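PDB 1VDW: fructose-bisphosphatase from Pyrococcus horikoshii, which probably hydrolyses fructose 1,6-bisphosphate to fructose 6-phosphate and phosphate with the help of magnesium, as a homodimeric member of the inositol monophosphatase superfamily. Local coordinates for residues A204-A209 with A214-L219. Numbering follows the deposited sequence.
Sequences AGVVIA and AIVKDL
A209, near the C-terminal end of helix 199-211, accepts a hydrogen bond through its carbonyl from A214, the residue that leads into strand 215-217; the A214 N to A209 O distance is 2.9 Å, with an N-H...O angle of 159° and the donor tilted 35° from the carbonyl plane. Spanning five residues, the bond ties the residue just before the strand back to the helix end, an example of a tight helix-to-strand connection closed by the backbone while small side chains fill the angle. Here A209 CB meets A214 CB at 3.8 Å, and the A214 methyl also lies over the accepting carbonyl, 3.2 Å from A209 O. One helical turn back, where helix and strand backbones stand farther apart, the longer valines meet, V206 CG2 touching V216 CG1 at 4.1 Å. V216 extends CG1 opposite its own backbone N (chi1 -174°), and this branch makes the contact. The seam is wholly buried. Its helix also carries D201, a probable magnesium ligand whose side chain is about 9 Å from that of V206. The V216 carbonyl accepts a hydrogen bond from NH2 of R210, a second polar tie between helix and strand. Strand 215-217 forms an edge of the five-stranded sheet, with I215 and K217 packed on helix 242-250, while V207 and I208 carry helix 199-211 against strand 110-118 of the eight-stranded sheet.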
ATOM      1  N   ALA A 204      -0.183 -19.416   2.855  1.00 10.36           N
ATOM      2  CA  ALA A 204      -0.517 -18.957   4.196  1.00  9.44           C
ATOM      3  C   ALA A 204      -1.737 -18.041   4.205  1.00  9.06           C
ATOM      4  O   ALA A 204      -2.606 -18.157   5.066  1.00  9.71           O
ATOM      5  CB  ALA A 204       0.679 -18.245   4.821  1.00 10.74           C
ATOM      6  N   GLY A 205      -1.795 -17.127   3.245  1.00  8.94           N
ATOM      7  CA  GLY A 205      -2.913 -16.205   3.171  1.00  9.50           C
ATOM      8  C   GLY A 205      -4.234 -16.921   2.994  1.00  9.22           C
ATOM      9  O   GLY A 205      -5.242 -16.521   3.568  1.00  9.91           O
ATOM     10  N   VAL A 206      -4.231 -17.987   2.200  1.00  9.36           N
ATOM     11  CA  VAL A 206      -5.453 -18.745   1.971  1.00 10.84           C
ATOM     12  C   VAL A 206      -5.881 -19.468   3.247  1.00 10.28           C
ATOM     13  O   VAL A 206      -7.058 -19.458   3.609  1.00 10.75           O
ATOM     14  CB  VAL A 206      -5.265 -19.765   0.826  1.00 11.15           C
ATOM     15  CG1 VAL A 206      -6.449 -20.725   0.774  1.00 13.47           C
ATOM     16  CG2 VAL A 206      -5.144 -19.029  -0.499  1.00 13.61           C
ATOM     17  N   VAL A 207      -4.927 -20.087   3.936  1.00  9.80           N
ATOM     18  CA  VAL A 207      -5.250 -20.787   5.176  1.00 10.96           C
ATOM     19  C   VAL A 207      -5.802 -19.812   6.213  1.00 10.34           C
ATOM     20  O   VAL A 207      -6.823 -20.072   6.850  1.00 10.94           O
ATOM     21  CB  VAL A 207      -4.005 -21.486   5.772  1.00 10.56           C
ATOM     22  CG1 VAL A 207      -4.314 -22.010   7.174  1.00 12.92           C
ATOM     23  CG2 VAL A 207      -3.577 -22.640   4.880  1.00 12.82           C
ATOM     24  N   ILE A 208      -5.135 -18.676   6.369  1.00  9.21           N
ATOM     25  CA  ILE A 208      -5.567 -17.694   7.346  1.00 10.20           C
ATOM     26  C   ILE A 208      -6.906 -17.056   6.992  1.00  9.47           C
ATOM     27  O   ILE A 208      -7.782 -16.931   7.851  1.00 10.47           O
ATOM     28  CB  ILE A 208      -4.468 -16.627   7.532  1.00  9.26           C
ATOM     29  CG1 ILE A 208      -3.242 -17.287   8.174  1.00 10.12           C
ATOM     30  CG2 ILE A 208      -4.974 -15.469   8.384  1.00 10.95           C
ATOM     31  CD1 ILE A 208      -1.990 -16.442   8.141  1.00  9.71           C
ATOM     32  N   ALA A 209      -7.078 -16.662   5.734  1.00  9.53           N
ATOM     33  CA  ALA A 209      -8.330 -16.047   5.320  1.00  9.89           C
ATOM     34  C   ALA A 209      -9.488 -17.035   5.432  1.00 10.71           C
ATOM     35  O   ALA A 209     -10.566 -16.678   5.902  1.00 10.99           O
ATOM     36  CB  ALA A 209      -8.209 -15.528   3.891  1.00 10.49           C
ATOM     37  N   ALA A 214     -13.339 -16.403   5.117  1.00 11.42           N
ATOM     38  CA  ALA A 214     -13.334 -16.035   3.706  1.00 11.49           C
ATOM     39  C   ALA A 214     -13.558 -17.229   2.791  1.00 12.55           C
ATOM     40  O   ALA A 214     -13.283 -18.370   3.154  1.00 13.03           O
ATOM     41  CB  ALA A 214     -12.011 -15.360   3.340  1.00 11.15           C
ATOM     42  N   ILE A 215     -14.068 -16.940   1.600  1.00 12.70           N
ATOM     43  CA  ILE A 215     -14.299 -17.943   0.576  1.00 14.07           C
ATOM     44  C   ILE A 215     -13.197 -17.660  -0.441  1.00 13.01           C
ATOM     45  O   ILE A 215     -13.025 -16.514  -0.862  1.00 12.73           O
ATOM     46  CB  ILE A 215     -15.678 -17.754  -0.083  1.00 15.17           C
ATOM     47  CG1 ILE A 215     -16.774 -17.863   0.982  1.00 17.44           C
ATOM     48  CG2 ILE A 215     -15.889 -18.805  -1.169  1.00 15.43           C
ATOM     49  CD1 ILE A 215     -18.136 -17.428   0.502  1.00 21.37           C
ATOM     50  N   VAL A 216     -12.434 -18.681  -0.817  1.00 12.64           N
ATOM     51  CA  VAL A 216     -11.340 -18.494  -1.767  1.00 13.27           C
ATOM     52  C   VAL A 216     -11.491 -19.451  -2.943  1.00 12.17           C
ATOM     53  O   VAL A 216     -11.319 -20.664  -2.801  1.00 13.48           O
ATOM     54  CB  VAL A 216      -9.965 -18.731  -1.092  1.00 13.44           C
ATOM     55  CG1 VAL A 216      -8.843 -18.380  -2.054  1.00 15.49           C
ATOM     56  CG2 VAL A 216      -9.857 -17.900   0.187  1.00 13.63           C
ATOM     57  N   LYS A 217     -11.800 -18.898  -4.109  1.00 12.99           N
ATOM     58  CA  LYS A 217     -11.999 -19.716  -5.297  1.00 14.02           C
ATOM     59  C   LYS A 217     -11.133 -19.304  -6.477  1.00 13.99           C
ATOM     60  O   LYS A 217     -10.483 -18.253  -6.454  1.00 13.67           O
ATOM     61  CB  LYS A 217     -13.479 -19.681  -5.689  1.00 16.14           C
ATOM     62  CG  LYS A 217     -14.380 -20.335  -4.648  1.00 16.87           C
ATOM     63  CD  LYS A 217     -15.855 -20.170  -4.966  1.00 19.71           C
ATOM     64  CE  LYS A 217     -16.706 -20.939  -3.968  1.00 20.23           C
ATOM     65  NZ  LYS A 217     -18.167 -20.771  -4.212  1.00 21.82           N
ATOM     66  N   ASP A 218     -11.110 -20.151  -7.502  1.00 12.98           N
ATOM     67  CA  ASP A 218     -10.340 -19.873  -8.704  1.00 14.53           C
ATOM     68  C   ASP A 218     -11.268 -19.353  -9.795  1.00 14.08           C
ATOM     69  O   ASP A 218     -12.443 -19.080  -9.540  1.00 14.49           O
ATOM     70  CB  ASP A 218      -9.594 -21.127  -9.194  1.00 15.42           C
ATOM     71  CG  ASP A 218     -10.517 -22.305  -9.486  1.00 15.59           C
ATOM     72  OD1 ASP A 218     -11.702 -22.097  -9.815  1.00 14.91           O
ATOM     73  OD2 ASP A 218     -10.035 -23.455  -9.407  1.00 17.99           O
ATOM     74  N   LEU A 219     -10.736 -19.213 -11.006  1.00 15.16           N
ATOM     75  CA  LEU A 219     -11.507 -18.706 -12.135  1.00 16.75           C
ATOM     76  C   LEU A 219     -12.702 -19.582 -12.501  1.00 15.97           C
ATOM     77  O   LEU A 219     -13.653 -19.104 -13.117  1.00 16.54           O
ATOM     78  CB  LEU A 219     -10.599 -18.549 -13.361  1.00 19.16           C
ATOM     79  CG  LEU A 219      -9.510 -17.475 -13.302  1.00 21.54           C
ATOM     80  CD1 LEU A 219      -8.641 -17.555 -14.551  1.00 22.28           C
ATOM     81  CD2 LEU A 219     -10.154 -16.106 -13.183  1.00 21.78           C
TER